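PDB 2Z4T: beta-galactoside alpha-2,6-sialyltransferase, which transfers sialic acid from CMP-sialic acid to the galactose of acceptors such as lactose, forming an alpha-2,6 linkage. Local coordinates for residues A[199-202]-A[203-206]; A[230-233]-A[234-238]; A[239-242]-A[243-246]; A[255-258]-A[259-263]. All coordinates share one frame; numbering follows the deposited sequence.

Contact 1: residues A[199-202]-A[203-206]. With GAL (beta-D-galactopyranose), chain B.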
loop_
_atom_site.group_PDB
_atom_site.type_symbol
_atom_site.label_atom_id
_atom_site.label_comp_id
_atom_site.label_asym_id
_atom_site.label_seq_id
_atom_site.Cartn_x
_atom_site.Cartn_y
_atom_site.Cartn_z
ATOM N N SER A 199 -3.220 8.937 0.294
ATOM C CA SER A 199 -2.501 7.967 -0.488
ATOM C C SER A 199 -3.423 7.295 -1.497
ATOM O O SER A 199 -4.519 6.840 -1.155
ATOM C CB SER A 199 -1.850 6.908 0.415
ATOM O OG SER A 199 -1.006 6.052 -0.352
ATOM N N SER A 200 -2.960 7.207 -2.738
ATOM C CA SER A 200 -3.748 6.582 -3.776
ATOM C C SER A 200 -2.929 5.848 -4.811
ATOM O O SER A 200 -1.769 6.201 -5.077
ATOM C CB SER A 200 -4.613 7.613 -4.501
ATOM O OG SER A 200 -5.266 7.013 -5.612
ATOM N N ASN A 201 -3.562 4.806 -5.360
ATOM C CA ASN A 201 -3.319 4.323 -6.719
ATOM C C ASN A 201 -3.083 5.530 -7.656
ATOM O O ASN A 201 -3.897 6.456 -7.697
ATOM C CB ASN A 201 -4.547 3.496 -7.150
ATOM C CG ASN A 201 -4.422 2.904 -8.541
ATOM O OD1 ASN A 201 -4.305 3.633 -9.537
ATOM N ND2 ASN A 201 -4.504 1.570 -8.625
ATOM N N THR A 202 -1.963 5.526 -8.373
ATOM C CA THR A 202 -1.573 6.658 -9.209
ATOM C C THR A 202 -2.534 6.894 -10.373
ATOM O O THR A 202 -3.132 7.990 -10.473
ATOM C CB THR A 202 -0.104 6.514 -9.703
ATOM O OG1 THR A 202 0.765 6.390 -8.564
ATOM C CG2 THR A 202 0.335 7.723 -10.537
ATOM N N ALA A 203 -2.698 5.880 -11.235
ATOM C CA ALA A 203 -3.574 5.978 -12.426
ATOM C C ALA A 203 -4.978 6.438 -12.080
ATOM O O ALA A 203 -5.618 7.121 -12.888
ATOM C CB ALA A 203 -3.647 4.658 -13.182
ATOM N N HIS A 204 -5.436 6.062 -10.880
ATOM C CA HIS A 204 -6.789 6.368 -10.400
ATOM C C HIS A 204 -6.835 7.491 -9.350
ATOM O O HIS A 204 -7.845 7.620 -8.649
ATOM C CB HIS A 204 -7.425 5.101 -9.805
ATOM C CG HIS A 204 -7.687 4.035 -10.816
ATOM N ND1 HIS A 204 -8.920 3.858 -11.405
ATOM C CD2 HIS A 204 -6.864 3.118 -11.380
ATOM C CE1 HIS A 204 -8.844 2.873 -12.283
ATOM N NE2 HIS A 204 -7.607 2.416 -12.296
ATOM N N SER A 205 -5.753 8.280 -9.242
ATOM C CA SER A 205 -5.645 9.322 -8.202
ATOM C C SER A 205 -6.894 10.218 -8.204
ATOM O O SER A 205 -7.222 10.828 -7.171
ATOM C CB SER A 205 -4.266 10.007 -8.052
ATOM O OG SER A 205 -3.595 10.221 -9.281
ATOM N N PHE A 206 -7.512 10.458 -9.362
ATOM C CA PHE A 206 -7.884 11.786 -9.729
ATOM C C PHE A 206 -9.280 11.518 -9.076
ATOM O O PHE A 206 -9.711 12.243 -8.180
ATOM C CB PHE A 206 -8.085 12.035 -11.230
ATOM C CG PHE A 206 -8.929 13.283 -11.530
ATOM C CD1 PHE A 206 -8.326 14.478 -11.902
ATOM C CD2 PHE A 206 -10.328 13.255 -11.399
ATOM C CE1 PHE A 206 -9.091 15.630 -12.148
ATOM C CE2 PHE A 206 -11.114 14.395 -11.645
ATOM C CZ PHE A 206 -10.497 15.589 -12.016
HETATM C C1 GAL B . -9.315 -2.628 -13.247
HETATM C C2 GAL B . -9.186 -1.199 -13.771
HETATM C C3 GAL B . -7.801 -1.011 -14.384
HETATM C C4 GAL B . -6.710 -1.462 -13.404
HETATM C C5 GAL B . -6.985 -2.863 -12.851
HETATM C C6 GAL B . -6.037 -3.256 -11.715
HETATM O O2 GAL B . -10.223 -0.941 -14.706
HETATM O O3 GAL B . -7.604 0.349 -14.742
HETATM O O4 GAL B . -6.637 -0.520 -12.355
HETATM O O5 GAL B . -8.286 -2.898 -12.319
HETATM O O6 GAL B . -4.703 -3.421 -12.151
#

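Contact 2: residues A[230-233]-A[234-238]. With GAL (beta-D-galactopyranose), chain B; GOL (glycerol), chain H.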
loop_
_atom_site.group_PDB
_atom_site.type_symbol
_atom_site.label_atom_id
_atom_site.label_comp_id
_atom_site.label_asym_id
_atom_site.label_seq_id
_atom_site.Cartn_x
_atom_site.Cartn_y
_atom_site.Cartn_z
ATOM N N TYR A 230 1.144 5.631 -5.506
ATOM C CA TYR A 230 1.746 4.336 -5.750
ATOM C C TYR A 230 1.100 3.801 -7.003
ATOM O O TYR A 230 -0.132 3.814 -7.102
ATOM C CB TYR A 230 1.494 3.373 -4.576
ATOM C CG TYR A 230 2.255 3.700 -3.312
ATOM C CD1 TYR A 230 1.620 4.302 -2.222
ATOM C CD2 TYR A 230 3.616 3.416 -3.204
ATOM C CE1 TYR A 230 2.329 4.635 -1.040
ATOM C CE2 TYR A 230 4.341 3.720 -2.025
ATOM C CZ TYR A 230 3.684 4.332 -0.958
ATOM O OH TYR A 230 4.396 4.619 0.186
ATOM N N ASP A 231 1.926 3.351 -7.955
ATOM C CA ASP A 231 1.460 2.826 -9.247
ATOM C C ASP A 231 0.560 1.605 -9.111
ATOM O O ASP A 231 0.864 0.681 -8.367
ATOM C CB ASP A 231 2.639 2.418 -10.136
ATOM C CG ASP A 231 3.435 3.598 -10.642
ATOM O OD1 ASP A 231 2.847 4.694 -10.729
ATOM O OD2 ASP A 231 4.646 3.428 -10.939
ATOM N N ASP A 232 -0.532 1.611 -9.871
ATOM C CA ASP A 232 -1.365 0.439 -10.063
ATOM C C ASP A 232 -0.474 -0.730 -10.465
ATOM O O ASP A 232 -0.617 -1.836 -9.943
ATOM C CB ASP A 232 -2.391 0.740 -11.151
ATOM C CG ASP A 232 -3.433 -0.339 -11.284
ATOM O OD1 ASP A 232 -3.096 -1.471 -11.728
ATOM O OD2 ASP A 232 -4.602 -0.029 -10.954
ATOM N N GLY A 233 0.457 -0.456 -11.371
ATOM C CA GLY A 233 1.472 -1.394 -11.799
ATOM C C GLY A 233 1.873 -1.032 -13.222
ATOM O O GLY A 233 2.229 0.110 -13.511
ATOM N N SER A 234 1.790 -1.991 -14.134
ATOM C CA SER A 234 2.187 -1.757 -15.507
ATOM C C SER A 234 1.247 -0.756 -16.175
ATOM O O SER A 234 1.650 -0.059 -17.096
ATOM C CB SER A 234 2.233 -3.091 -16.269
ATOM O OG SER A 234 0.947 -3.677 -16.393
ATOM N N ALA A 235 0.013 -0.656 -15.676
ATOM C CA ALA A 235 -1.002 0.240 -16.249
ATOM C C ALA A 235 -0.494 1.649 -16.459
ATOM O O ALA A 235 -0.732 2.234 -17.521
ATOM C CB ALA A 235 -2.270 0.259 -15.410
ATOM N N GLU A 236 0.204 2.227 -15.484
ATOM C CA GLU A 236 0.684 3.579 -15.761
ATOM C C GLU A 236 1.809 3.671 -16.805
ATOM O O GLU A 236 1.910 4.690 -17.525
ATOM C CB GLU A 236 0.869 4.493 -14.528
ATOM C CG GLU A 236 1.246 3.895 -13.249
ATOM C CD GLU A 236 0.087 3.267 -12.511
ATOM O OE1 GLU A 236 -0.720 3.985 -11.892
ATOM O OE2 GLU A 236 0.026 2.021 -12.517
ATOM N N TYR A 237 2.584 2.591 -16.945
ATOM C CA TYR A 237 3.662 2.519 -17.939
ATOM C C TYR A 237 3.147 2.390 -19.378
ATOM O O TYR A 237 3.754 2.941 -20.299
ATOM C CB TYR A 237 4.708 1.437 -17.547
ATOM C CG TYR A 237 5.297 1.807 -16.216
ATOM C CD1 TYR A 237 4.589 1.566 -15.032
ATOM C CD2 TYR A 237 6.511 2.497 -16.133
ATOM C CE1 TYR A 237 5.088 1.963 -13.799
ATOM C CE2 TYR A 237 7.030 2.913 -14.888
ATOM C CZ TYR A 237 6.307 2.651 -13.737
ATOM O OH TYR A 237 6.801 3.047 -12.513
ATOM N N VAL A 238 2.034 1.677 -19.562
ATOM C CA VAL A 238 1.343 1.618 -20.843
ATOM C C VAL A 238 0.892 3.049 -21.192
ATOM O O VAL A 238 1.122 3.545 -22.298
ATOM C CB VAL A 238 0.111 0.645 -20.787
ATOM C CG1 VAL A 238 -0.895 0.927 -21.946
ATOM C CG2 VAL A 238 0.547 -0.793 -20.813
HETATM C C1 GAL B . -9.315 -2.628 -13.247
HETATM C C2 GAL B . -9.186 -1.199 -13.771
HETATM C C3 GAL B . -7.801 -1.011 -14.384
HETATM C C4 GAL B . -6.710 -1.462 -13.404
HETATM C C5 GAL B . -6.985 -2.863 -12.851
HETATM C C6 GAL B . -6.037 -3.256 -11.715
HETATM O O2 GAL B . -10.223 -0.941 -14.706
HETATM O O3 GAL B . -7.604 0.349 -14.742
HETATM O O4 GAL B . -6.637 -0.520 -12.355
HETATM O O5 GAL B . -8.286 -2.898 -12.319
HETATM O O6 GAL B . -4.703 -3.421 -12.151
HETATM C C1 GOL H . -1.342 -3.464 -13.838
HETATM O O1 GOL H . -1.276 -2.100 -13.481
HETATM C C2 GOL H . -2.217 -3.584 -15.077
HETATM O O2 GOL H . -3.471 -3.028 -14.777
HETATM C C3 GOL H . -2.378 -5.038 -15.511
HETATM O O3 GOL H . -3.354 -5.688 -14.720
#

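Contact 3: residues A[239-242]-A[243-246]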
loop_
_atom_site.group_PDB
_atom_site.type_symbol
_atom_site.label_atom_id
_atom_site.label_comp_id
_atom_site.label_asym_id
_atom_site.label_seq_id
_atom_site.Cartn_x
_atom_site.Cartn_y
_atom_site.Cartn_z
ATOM N N ASN A 239 0.260 3.717 -20.230
ATOM C CA ASN A 239 -0.155 5.093 -20.421
ATOM C C ASN A 239 1.002 6.009 -20.740
ATOM O O ASN A 239 0.873 6.871 -21.627
ATOM C CB ASN A 239 -0.912 5.617 -19.199
ATOM C CG ASN A 239 -2.285 5.000 -19.076
ATOM O OD1 ASN A 239 -2.847 4.507 -20.070
ATOM N ND2 ASN A 239 -2.830 4.995 -17.862
ATOM N N LEU A 240 2.118 5.862 -20.023
ATOM C CA LEU A 240 3.261 6.733 -20.302
ATOM C C LEU A 240 3.864 6.413 -21.679
ATOM O O LEU A 240 4.239 7.329 -22.403
ATOM C CB LEU A 240 4.318 6.682 -19.196
ATOM C CG LEU A 240 3.940 7.303 -17.849
ATOM C CD1 LEU A 240 4.788 6.714 -16.738
ATOM C CD2 LEU A 240 4.083 8.787 -17.880
ATOM N N TYR A 241 3.921 5.128 -22.043
ATOM C CA TYR A 241 4.397 4.716 -23.357
ATOM C C TYR A 241 3.613 5.366 -24.495
ATOM O O TYR A 241 4.196 5.787 -25.508
ATOM C CB TYR A 241 4.305 3.210 -23.518
ATOM C CG TYR A 241 4.709 2.744 -24.889
ATOM C CD1 TYR A 241 6.052 2.528 -25.202
ATOM C CD2 TYR A 241 3.748 2.524 -25.886
ATOM C CE1 TYR A 241 6.433 2.117 -26.475
ATOM C CE2 TYR A 241 4.112 2.096 -27.164
ATOM C CZ TYR A 241 5.463 1.892 -27.448
ATOM O OH TYR A 241 5.848 1.466 -28.705
ATOM N N ASN A 242 2.289 5.425 -24.351
ATOM C CA ASN A 242 1.480 6.161 -25.329
ATOM C C ASN A 242 1.700 7.664 -25.271
ATOM O O ASN A 242 1.706 8.337 -26.307
ATOM C CB ASN A 242 -0.004 5.818 -25.185
ATOM C CG ASN A 242 -0.288 4.384 -25.583
ATOM O OD1 ASN A 242 0.341 3.866 -26.511
ATOM N ND2 ASN A 242 -1.202 3.723 -24.875
ATOM N N TRP A 243 1.908 8.177 -24.065
ATOM C CA TRP A 243 2.010 9.606 -23.847
ATOM C C TRP A 243 3.339 10.178 -24.346
ATOM O O TRP A 243 3.503 11.409 -24.452
ATOM C CB TRP A 243 1.815 9.914 -22.379
ATOM C CG TRP A 243 1.366 11.312 -22.117
ATOM C CD1 TRP A 243 0.107 11.815 -22.267
ATOM C CD2 TRP A 243 2.169 12.381 -21.632
ATOM N NE1 TRP A 243 0.079 13.134 -21.906
ATOM C CE2 TRP A 243 1.333 13.507 -21.507
ATOM C CE3 TRP A 243 3.518 12.494 -21.272
ATOM C CZ2 TRP A 243 1.804 14.747 -21.047
ATOM C CZ3 TRP A 243 3.987 13.734 -20.815
ATOM C CH2 TRP A 243 3.131 14.840 -20.709
ATOM N N ARG A 244 4.271 9.280 -24.685
ATOM C CA ARG A 244 5.505 9.679 -25.342
ATOM C C ARG A 244 5.206 10.513 -26.592
ATOM O O ARG A 244 5.974 11.434 -26.904
ATOM C CB ARG A 244 6.350 8.467 -25.719
ATOM C CG ARG A 244 6.958 7.723 -24.542
ATOM C CD ARG A 244 7.723 6.505 -25.038
ATOM N NE ARG A 244 7.050 5.932 -26.203
ATOM C CZ ARG A 244 7.664 5.340 -27.220
ATOM N NH1 ARG A 244 8.983 5.218 -27.209
ATOM N NH2 ARG A 244 6.956 4.875 -28.248
ATOM N N ASP A 245 4.097 10.215 -27.280
ATOM C CA ASP A 245 3.756 10.898 -28.547
ATOM C C ASP A 245 3.356 12.360 -28.357
ATOM O O ASP A 245 3.398 13.148 -29.303
ATOM C CB ASP A 245 2.620 10.185 -29.315
ATOM C CG ASP A 245 2.951 8.738 -29.700
ATOM O OD1 ASP A 245 4.130 8.310 -29.628
ATOM O OD2 ASP A 245 1.995 8.014 -30.080
ATOM N N THR A 246 2.958 12.719 -27.143
ATOM C CA THR A 246 2.426 14.055 -26.887
ATOM C C THR A 246 3.335 15.167 -27.422
ATOM O O THR A 246 4.500 15.250 -27.043
ATOM C CB THR A 246 2.165 14.254 -25.383
ATOM O OG1 THR A 246 1.434 13.130 -24.889
ATOM C CG2 THR A 246 1.357 15.497 -25.120
HETATM O O HOH W 1 3.999 5.798 -28.335
#

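Contact 4: residues A[255-258]-A[259-263]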
loop_
_atom_site.group_PDB
_atom_site.type_symbol
_atom_site.label_atom_id
_atom_site.label_comp_id
_atom_site.label_asym_id
_atom_site.label_seq_id
_atom_site.Cartn_x
_atom_site.Cartn_y
_atom_site.Cartn_z
ATOM N N ILE A 255 -1.368 22.877 -18.347
ATOM C CA ILE A 255 -2.811 22.916 -18.506
ATOM C C ILE A 255 -3.421 21.927 -17.518
ATOM O O ILE A 255 -4.451 22.219 -16.917
ATOM C CB ILE A 255 -3.229 22.619 -19.960
ATOM C CG1 ILE A 255 -2.861 23.821 -20.836
ATOM C CG2 ILE A 255 -4.722 22.289 -20.047
ATOM C CD1 ILE A 255 -2.774 23.516 -22.351
ATOM N N GLY A 256 -2.758 20.784 -17.330
ATOM C CA GLY A 256 -3.139 19.831 -16.307
ATOM C C GLY A 256 -3.243 20.412 -14.897
ATOM O O GLY A 256 -4.217 20.139 -14.190
ATOM N N LYS A 257 -2.258 21.213 -14.482
ATOM C CA LYS A 257 -2.291 21.843 -13.170
ATOM C C LYS A 257 -3.497 22.768 -12.972
ATOM O O LYS A 257 -4.185 22.678 -11.956
ATOM C CB LYS A 257 -0.991 22.586 -12.863
ATOM C CG LYS A 257 -1.163 23.710 -11.852
ATOM C CD LYS A 257 0.080 23.924 -11.047
ATOM C CE LYS A 257 0.261 25.378 -10.638
ATOM N NZ LYS A 257 -0.896 25.939 -9.885
ATOM N N ASP A 258 -3.735 23.659 -13.933
ATOM C CA ASP A 258 -4.822 24.641 -13.809
ATOM C C ASP A 258 -6.161 23.920 -13.766
ATOM O O ASP A 258 -7.061 24.291 -13.004
ATOM C CB ASP A 258 -4.804 25.644 -14.973
ATOM C CG ASP A 258 -3.520 26.459 -15.021
ATOM O OD1 ASP A 258 -2.999 26.845 -13.951
ATOM O OD2 ASP A 258 -3.030 26.723 -16.135
ATOM N N TYR A 259 -6.261 22.871 -14.579
ATOM C CA TYR A 259 -7.475 22.086 -14.672
ATOM C C TYR A 259 -7.759 21.443 -13.322
ATOM O O TYR A 259 -8.862 21.616 -12.769
ATOM C CB TYR A 259 -7.370 21.026 -15.772
ATOM C CG TYR A 259 -8.511 20.052 -15.728
ATOM C CD1 TYR A 259 -9.771 20.388 -16.236
ATOM C CD2 TYR A 259 -8.346 18.794 -15.146
ATOM C CE1 TYR A 259 -10.831 19.470 -16.167
ATOM C CE2 TYR A 259 -9.381 17.889 -15.081
ATOM C CZ TYR A 259 -10.615 18.221 -15.588
ATOM O OH TYR A 259 -11.624 17.292 -15.503
ATOM N N LEU A 260 -6.753 20.738 -12.802
ATOM C CA LEU A 260 -6.853 20.060 -11.512
ATOM C C LEU A 260 -7.151 21.068 -10.406
ATOM O O LEU A 260 -8.053 20.852 -9.589
ATOM C CB LEU A 260 -5.581 19.239 -11.200
ATOM C CG LEU A 260 -5.573 18.357 -9.948
ATOM C CD1 LEU A 260 -6.702 17.349 -9.992
ATOM C CD2 LEU A 260 -4.259 17.619 -9.760
ATOM N N GLU A 261 -6.411 22.176 -10.399
ATOM C CA GLU A 261 -6.656 23.261 -9.456
ATOM C C GLU A 261 -8.099 23.779 -9.483
ATOM O O GLU A 261 -8.707 23.955 -8.431
ATOM C CB GLU A 261 -5.684 24.422 -9.673
ATOM C CG GLU A 261 -5.634 25.358 -8.465
ATOM C CD GLU A 261 -4.495 26.346 -8.520
ATOM O OE1 GLU A 261 -3.989 26.617 -9.641
ATOM O OE2 GLU A 261 -4.111 26.845 -7.438
ATOM N N ASP A 262 -8.630 24.008 -10.684
ATOM C CA ASP A 262 -9.988 24.510 -10.862
ATOM C C ASP A 262 -11.064 23.518 -10.452
ATOM O O ASP A 262 -12.128 23.921 -9.960
ATOM C CB ASP A 262 -10.222 24.947 -12.313
ATOM C CG ASP A 262 -9.473 26.216 -12.667
ATOM O OD1 ASP A 262 -9.030 26.943 -11.744
ATOM O OD2 ASP A 262 -9.312 26.473 -13.876
ATOM N N VAL A 263 -10.798 22.234 -10.684
ATOM C CA VAL A 263 -11.722 21.177 -10.298
ATOM C C VAL A 263 -11.824 21.122 -8.761
ATOM O O VAL A 263 -12.922 21.157 -8.205
ATOM C CB VAL A 263 -11.306 19.811 -10.917
ATOM C CG1 VAL A 263 -11.999 18.660 -10.224
ATOM C CG2 VAL A 263 -11.596 19.778 -12.412
#

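Contact 1: residues A[199-202]-A[203-206]
Asn201 holds CG opposite its backbone N (chi1 -179°), while His204 turns CG beside its own N (chi1 -67°), and these settings lay amide and imidazole side by side, pointing the same way, with their planes 82° apart. The amide oxygen is thereby tucked against the ring edge, where Asn201 OD1 lies 3.2 Å from His204 CD2. It also accepts the backbone N-H of His204, N to OD1 3.0 Å, somewhat tilted from the amide plane. His204 is the N-cap residue of helix 205-216, and the type I turn Thr202-Ser205 leads the chain into that helix. Thr202 O is gripped twice by Ser205: the hydroxyl OG comes in the carbonyl plane on a lone pair at 2.6 Å, and Ser205 N arrives from above that plane at 2.9 Å. Just before the turn, Ser200 OG donates to Asn201 O at 2.6 Å. All this sits where strand 194-201 passes into the helix of a beta-alpha-beta unit. Both polar side chains also have outside partners: Asn201 ND2 bonds to Asp232 and Asp122, and His204 ND1 to His175. At the other ring nitrogen, His204 NE2 donates to galactose O4 at 3.1 Å and is bonded to galactose O3 at 3.2 Å. With ND1 bonded to His175 and Asn201 OD1 at its edge, the ring is probably held in orientation, and NE2 meets two adjacent sugar hydroxyls, consistent with recognition of a galactose acceptor.

Contact 2: residues A[230-233]-A[234-238]
The acceptor pocket is lined here by the loop between strand 222-230 and helix 234-243, where Glu236 of the first helical turn folds back on Asp232 and Gly233. Its chain bends at chi2 (-80°), bringing the carboxylate within bonding distance of the two backbone N-H groups. Gly233 N donates to Glu236 OE2 in a nearly straight bond of 2.8 Å, and Asp232 N reaches Glu236 OE1 at 3.1 Å from above the carboxylate plane. Since Glu236 OE1 also accepts from Ala203 N, this buried acid ties two loops together. Asp232, on the backbone so fixed, divides its oxygens over the galactose: OD1 accepts from sugar O6 at 2.6 Å, and OD2 from sugar O4 at 2.5 Å. O6 is the hydroxyl that an alpha-2,6 transfer would sialylate. A glycerol, probably from the crystallisation liquor, bridges Asp232 OD1 and Ala235 N through its O1. Farther back, Tyr237 OH donates to Asp231 OD2 at 2.7 Å, ring and carboxylate standing at right angles, while Gly233 O rests at the edge of the same ring. Tyr237 packs against Phe292 of strand 288-292 and Val485 of helix 481-488.

Contact 3: residues A[239-242]-A[243-246]
Helix 234-243 makes its last turn with Trp243 N bonded to Asn239 O at 3.0 Å and a weak bond from Arg244 N to Leu240 O, after which the chain runs through a type I turn, Trp243-Thr246. Arg244 then doubles back along the helix, bent at chi3 (-35°), and its NE donates to Tyr241 O at 2.9 Å. The bond uses a lone pair in the carbonyl plane and lies close to the guanidinium plane as well. With NE anchored, the guanidinium lies flat over one face of the Tyr241 ring, planes 10° apart, in an off-centre cation-pi stack; NH2 comes nearest, 3.3 Å from Tyr241 CE1. A water joins Tyr241 O, Arg244 NH2 and Asp245 OD1. This is the C-terminal end of a helix near the protein surface, where a positive group beside the last carbonyls would probably be favoured by the helix dipole. Arg244 NH1 also bonds to Glu301, which with Ser303 binds a magnesium ion. In the turn, Thr246 meets Trp243 O twice, through OG1 at 2.7 Å and through N, both from the same face of the carbonyl plane, and that hydroxyl also sits over the rim of the indole face.

Contact 4: residues A[255-258]-A[259-263]
Ile255 O accepts from Tyr259 N at 3.0 Å, the first of four successive backbone bonds, each joining a residue to the one four places on. Gly256 O to Leu260 N, Lys257 O to Glu261 N and Asp258 O to Asp262 N follow, the last two at 2.8 Å, so this part of helix 249-265 is a regular alpha helix. Charged contacts occupy one flank. Lys257 and Glu261 lie side by side, pointing the same way; the lysine carries CG opposite its backbone N (chi1 155°) and bends farther out, so that NZ comes 3.2 Å from Glu261 OE1, a salt bridge whose hydrogen bond is weak. Asp258 OD1 stands 4.4 Å from the same Glu261 OE1, and the lysine probably softens that gathering of negative charge. The apolar contacts belong to another flank. Tyr259 carries Val263 CG2 over one face of its ring, 3.7 Å above the plane and toward the rim, while its hydroxyl bonds to Asp270 O and Asn273 N in the following loop. Leu260 and Val263 pack on Val210 of helix 205-216, and Leu260 also touches Trp282 and Leu285 of helix 282-285. Salt bridge on one flank, packed leucine and valine on another: this is the pattern of an amphipathic helix, here lying against helix 205-216 of the beta-alpha-beta unit 194-230.

Contacts 1 and 2 are buried and meet at the galactose: they follow adjacent parallel strands, 194-201 and 222-230, and touch directly through Thr202 N to Tyr230 O and Ala203 N to Glu236 OE1. Their chemistry is that of side chains positioned by hydrogen bonds, presenting polar groups to a sugar. Contact 3 shares helix 234-243 with contact 2 but lies at its outer end, a surface site built on a stacked arginine and water. Contact 4, on the next helix, lies far from the sugar and the metal ions and relies on regular backbone bonds and a partly exposed salt bridge. It still reaches contact 1, since the ring of Phe206 packs on Tyr259, Leu260 and Val263.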